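Local coordinates for UPF0311 protein RPA1785 (Rhodopseudomonas palustris, PDB 3C5O) that is of unknown function but folds as an antiparallel beta-barrel of the UPF0311 (DUF3237) family and assembles with further copies of itself, at residues G47-F59 with E69-G81. Numbering follows the deposited sequence.
Sequences GISGQVLPFGADF and ELEAKYAFETDDG
I48 CD1 approaches the F76 ring obliquely, 3.9 Å from F76 CE1, the two side chains crossing at about a right angle, while T78 CG2 sits in the ring plane at its edge. The F55 ring has water 2 over one face, 3.8 Å above the plane and offset toward the rim, and A75 CB obliquely beside CZ; at the F59 ring, the carbonyl oxygen of E71 approaches the edge, 3.4 Å from F59 CD2. V52 CG1 reaches Y74 CD1 obliquely. I48, V52, Y74 and F76 lie on one side of the sheet, where V52 and Y74 also touch I15 of strand 9-27. Strands 48-62 and 68-78 form an antiparallel hairpin, neighbours in the closed eight-stranded barrel. Their pairing is interrupted: Q51 and E77 make a hydrogen-bonded pair, as do A57 and K73, but between them the chain loops out at L53-G56, with P54 centring an inverse gamma turn, and the register shifts by two. G56, with phi of 103°, suits the re-entry, its CA lying 3.2 Å from K73 O. In this loop water 2 accepts a hydrogen bond from A75 N (2.7 Å) and can donate to L53 O or F55 O, though acceptors outnumber its protons, standing in for a direct strand bond. Beyond it D58, with CG anti to its backbone N (chi1 -164°), turns its carboxylate across the strand; the syn lone pair of OD1 accepts E71 N at 2.7 Å, and Q60 holds OD2. On the other face L53 CD1 lies 4.1 Å from A75 CB; the small alanine allows L53 and F55 to pack over it, where L53 also meets T23, and F55 meets I35, of a second subunit.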
loop_
_atom_site.group_PDB
_atom_site.type_symbol
_atom_site.label_atom_id
_atom_site.label_comp_id
_atom_site.label_asym_id
_atom_site.label_seq_id
_atom_site.Cartn_x
_atom_site.Cartn_y
_atom_site.Cartn_z
ATOM N N GLY B 47 -6.062 26.257 -16.723
ATOM C CA GLY B 47 -6.952 26.236 -15.554
ATOM C C GLY B 47 -6.395 25.481 -14.364
ATOM O O GLY B 47 -7.147 24.945 -13.535
ATOM N N ILE B 48 -5.070 25.419 -14.288
ATOM C CA ILE B 48 -4.403 24.967 -13.065
ATOM C C ILE B 48 -3.025 25.600 -12.954
ATOM O O ILE B 48 -2.225 25.523 -13.877
ATOM C CB ILE B 48 -4.385 23.425 -12.930
ATOM C CG1 ILE B 48 -3.829 23.002 -11.565
ATOM C CG2 ILE B 48 -3.701 22.782 -14.129
ATOM C CD1 ILE B 48 -4.157 21.570 -11.192
ATOM N N SER B 49 -2.789 26.279 -11.837
ATOM C CA SER B 49 -1.515 26.919 -11.579
ATOM C C SER B 49 -1.203 26.816 -10.100
ATOM O O SER B 49 -1.913 27.379 -9.268
ATOM C CB SER B 49 -1.535 28.374 -12.022
ATOM O OG SER B 49 -0.450 29.067 -11.442
ATOM N N GLY B 50 -0.143 26.095 -9.776
ATOM C CA GLY B 50 0.138 25.788 -8.393
ATOM C C GLY B 50 1.597 25.817 -8.036
ATOM O O GLY B 50 2.462 25.935 -8.888
ATOM N N GLN B 51 1.865 25.718 -6.749
ATOM C CA GLN B 51 3.213 25.706 -6.240
ATOM C C GLN B 51 3.327 24.390 -5.466
ATOM O O GLN B 51 2.439 24.069 -4.673
ATOM C CB GLN B 51 3.382 26.916 -5.313
ATOM C CG GLN B 51 4.707 27.687 -5.400
ATOM C CD GLN B 51 5.036 28.228 -6.796
ATOM O OE1 GLN B 51 4.158 28.628 -7.571
ATOM N NE2 GLN B 51 6.323 28.232 -7.117
ATOM N N VAL B 52 4.381 23.609 -5.724
ATOM C CA VAL B 52 4.622 22.366 -4.989
ATOM C C VAL B 52 5.113 22.815 -3.631
ATOM O O VAL B 52 5.968 23.720 -3.550
ATOM C CB VAL B 52 5.664 21.428 -5.665
ATOM C CG1 VAL B 52 6.032 20.248 -4.719
ATOM C CG2 VAL B 52 5.148 20.903 -6.998
ATOM N N LEU B 53 4.556 22.220 -2.574
ATOM C CA LEU B 53 4.887 22.623 -1.214
ATOM C C LEU B 53 6.250 22.069 -0.783
ATOM O O LEU B 53 6.677 21.020 -1.287
ATOM C CB LEU B 53 3.754 22.255 -0.251
ATOM C CG LEU B 53 2.394 22.939 -0.515
ATOM C CD1 LEU B 53 1.330 22.395 0.459
ATOM C CD2 LEU B 53 2.450 24.477 -0.431
ATOM N N PRO B 54 6.968 22.807 0.095
ATOM C CA PRO B 54 8.339 22.482 0.480
ATOM C C PRO B 54 8.511 21.259 1.378
ATOM O O PRO B 54 9.215 21.339 2.396
ATOM C CB PRO B 54 8.791 23.750 1.221
ATOM C CG PRO B 54 7.546 24.339 1.758
ATOM C CD PRO B 54 6.515 24.074 0.713
ATOM N N PHE B 55 7.904 20.131 1.024
ATOM C CA PHE B 55 8.053 18.927 1.847
ATOM C C PHE B 55 7.659 17.684 1.047
ATOM O O PHE B 55 7.102 17.800 -0.044
ATOM C CB PHE B 55 7.250 19.013 3.166
ATOM C CG PHE B 55 5.777 19.182 2.969
ATOM C CD1 PHE B 55 4.981 18.093 2.593
ATOM C CD2 PHE B 55 5.173 20.440 3.135
ATOM C CE1 PHE B 55 3.601 18.255 2.391
ATOM C CE2 PHE B 55 3.795 20.608 2.950
ATOM C CZ PHE B 55 3.005 19.514 2.571
ATOM N N GLY B 56 7.936 16.514 1.608
ATOM C CA GLY B 56 7.716 15.279 0.887
ATOM C C GLY B 56 9.018 14.699 0.365
ATOM O O GLY B 56 10.102 15.259 0.579
ATOM N N ALA B 57 8.901 13.581 -0.330
ATOM C CA ALA B 57 10.078 12.866 -0.793
ATOM C C ALA B 57 9.659 11.814 -1.787
ATOM O O ALA B 57 8.488 11.421 -1.813
ATOM C CB ALA B 57 10.809 12.210 0.391
ATOM N N ASP B 58 10.606 11.381 -2.622
ATOM C CA ASP B 58 10.408 10.177 -3.403
ATOM C C ASP B 58 11.137 9.053 -2.693
ATOM O O ASP B 58 12.334 9.133 -2.448
ATOM C CB ASP B 58 10.915 10.349 -4.828
ATOM C CG ASP B 58 10.375 9.252 -5.783
ATOM O OD1 ASP B 58 9.717 8.293 -5.313
ATOM O OD2 ASP B 58 10.578 9.353 -7.014
ATOM N N PHE B 59 10.402 8.003 -2.370
ATOM C CA PHE B 59 10.971 6.812 -1.751
ATOM C C PHE B 59 11.179 5.768 -2.825
ATOM O O PHE B 59 10.232 5.318 -3.475
ATOM C CB PHE B 59 10.028 6.338 -0.654
ATOM C CG PHE B 59 9.680 7.420 0.322
ATOM C CD1 PHE B 59 10.455 7.608 1.466
ATOM C CD2 PHE B 59 8.603 8.275 0.081
ATOM C CE1 PHE B 59 10.164 8.611 2.373
ATOM C CE2 PHE B 59 8.286 9.313 0.996
ATOM C CZ PHE B 59 9.084 9.466 2.146
ATOM N N GLU B 69 12.018 1.966 -9.008
ATOM C CA GLU B 69 10.637 2.017 -8.580
ATOM C C GLU B 69 10.447 3.335 -7.830
ATOM O O GLU B 69 11.145 3.591 -6.854
ATOM C CB GLU B 69 10.317 0.818 -7.681
ATOM C CG GLU B 69 10.369 -0.541 -8.402
ATOM C CD GLU B 69 10.145 -1.734 -7.458
ATOM O OE1 GLU B 69 10.333 -2.896 -7.887
ATOM O OE2 GLU B 69 9.772 -1.525 -6.277
ATOM N N LEU B 70 9.538 4.190 -8.313
ATOM C CA LEU B 70 9.342 5.478 -7.688
ATOM C C LEU B 70 8.066 5.453 -6.873
ATOM O O LEU B 70 7.104 4.775 -7.218
ATOM C CB LEU B 70 9.201 6.580 -8.735
ATOM C CG LEU B 70 9.840 6.342 -10.099
ATOM C CD1 LEU B 70 9.057 7.182 -11.056
ATOM C CD2 LEU B 70 11.281 6.716 -10.085
ATOM N N GLU B 71 8.065 6.232 -5.805
ATOM C CA GLU B 71 6.914 6.329 -4.914
ATOM C C GLU B 71 7.047 7.652 -4.205
ATOM O O GLU B 71 7.633 7.732 -3.148
ATOM C CB GLU B 71 6.918 5.148 -3.949
ATOM C CG GLU B 71 5.769 5.064 -2.998
ATOM C CD GLU B 71 5.573 3.633 -2.526
ATOM O OE1 GLU B 71 6.452 3.086 -1.775
ATOM O OE2 GLU B 71 4.556 3.043 -2.962
ATOM N N ALA B 72 6.561 8.710 -4.840
ATOM C CA ALA B 72 6.709 10.056 -4.311
ATOM C C ALA B 72 5.396 10.534 -3.673
ATOM O O ALA B 72 4.329 10.320 -4.226
ATOM C CB ALA B 72 7.129 11.006 -5.429
ATOM N N LYS B 73 5.502 11.179 -2.508
ATOM C CA LYS B 73 4.362 11.726 -1.811
ATOM C C LYS B 73 4.684 13.157 -1.455
ATOM O O LYS B 73 5.673 13.440 -0.807
ATOM C CB LYS B 73 4.052 10.906 -0.570
ATOM C CG LYS B 73 3.622 9.492 -0.897
ATOM C CD LYS B 73 3.326 8.656 0.326
ATOM C CE LYS B 73 3.089 7.206 -0.140
ATOM N NZ LYS B 73 2.358 6.388 0.863
ATOM N N TYR B 74 3.852 14.061 -1.956
ATOM C CA TYR B 74 3.978 15.482 -1.724
ATOM C C TYR B 74 2.638 16.157 -1.979
ATOM O O TYR B 74 1.615 15.482 -2.144
ATOM C CB TYR B 74 5.062 16.065 -2.635
ATOM C CG TYR B 74 4.897 15.771 -4.116
ATOM C CD1 TYR B 74 4.449 16.749 -5.005
ATOM C CD2 TYR B 74 5.219 14.512 -4.637
ATOM C CE1 TYR B 74 4.324 16.481 -6.386
ATOM C CE2 TYR B 74 5.101 14.237 -6.003
ATOM C CZ TYR B 74 4.658 15.229 -6.869
ATOM O OH TYR B 74 4.563 14.944 -8.221
ATOM N N ALA B 75 2.638 17.487 -2.029
ATOM C CA ALA B 75 1.400 18.222 -2.196
ATOM C C ALA B 75 1.664 19.468 -3.006
ATOM O O ALA B 75 2.801 19.968 -3.052
ATOM C CB ALA B 75 0.807 18.579 -0.853
ATOM N N PHE B 76 0.625 19.975 -3.661
ATOM C CA PHE B 76 0.698 21.325 -4.190
ATOM C C PHE B 76 -0.510 22.147 -3.802
ATOM O O PHE B 76 -1.582 21.611 -3.506
ATOM C CB PHE B 76 0.975 21.351 -5.706
ATOM C CG PHE B 76 -0.115 20.770 -6.570
ATOM C CD1 PHE B 76 -1.200 21.562 -7.000
ATOM C CD2 PHE B 76 -0.028 19.455 -7.028
ATOM C CE1 PHE B 76 -2.199 21.036 -7.833
ATOM C CE2 PHE B 76 -1.001 18.913 -7.878
ATOM C CZ PHE B 76 -2.098 19.706 -8.286
ATOM N N GLU B 77 -0.305 23.457 -3.771
ATOM C CA GLU B 77 -1.370 24.403 -3.557
ATOM C C GLU B 77 -1.583 25.303 -4.786
ATOM O O GLU B 77 -0.642 25.932 -5.280
ATOM C CB GLU B 77 -1.084 25.258 -2.324
ATOM C CG GLU B 77 -2.258 26.124 -1.951
ATOM C CD GLU B 77 -2.052 26.903 -0.661
ATOM O OE1 GLU B 77 -0.876 27.089 -0.248
ATOM O OE2 GLU B 77 -3.082 27.341 -0.065
ATOM N N THR B 78 -2.827 25.389 -5.249
ATOM C CA THR B 78 -3.153 26.237 -6.385
ATOM C C THR B 78 -3.345 27.719 -6.028
ATOM O O THR B 78 -3.532 28.085 -4.843
ATOM C CB THR B 78 -4.392 25.756 -7.100
ATOM O OG1 THR B 78 -5.544 26.042 -6.293
ATOM C CG2 THR B 78 -4.287 24.273 -7.402
ATOM N N ASP B 79 -3.310 28.563 -7.062
ATOM C CA ASP B 79 -3.411 30.002 -6.877
ATOM C C ASP B 79 -4.775 30.423 -6.304
ATOM O O ASP B 79 -4.913 31.515 -5.743
ATOM C CB ASP B 79 -3.047 30.785 -8.175
ATOM C CG ASP B 79 -3.914 30.404 -9.399
ATOM O OD1 ASP B 79 -4.606 29.363 -9.376
ATOM O OD2 ASP B 79 -3.887 31.154 -10.409
ATOM N N ASP B 80 -5.765 29.546 -6.444
ATOM C CA ASP B 80 -7.140 29.846 -6.040
ATOM C C ASP B 80 -7.524 29.038 -4.794
ATOM O O ASP B 80 -8.679 29.033 -4.375
ATOM C CB ASP B 80 -8.142 29.678 -7.214
ATOM C CG ASP B 80 -8.235 28.229 -7.742
ATOM O OD1 ASP B 80 -7.269 27.444 -7.620
ATOM O OD2 ASP B 80 -9.284 27.873 -8.307
ATOM N N GLY B 81 -6.551 28.342 -4.210
ATOM C CA GLY B 81 -6.680 27.934 -2.816
ATOM C C GLY B 81 -6.879 26.469 -2.510
ATOM O O GLY B 81 -7.156 26.109 -1.352
HETATM O O HOH W 1 -5.501 27.069 -10.771
HETATM O O HOH W 2 4.887 18.812 -1.233
HETATM O O HOH W 3 9.704 2.847 -3.867
#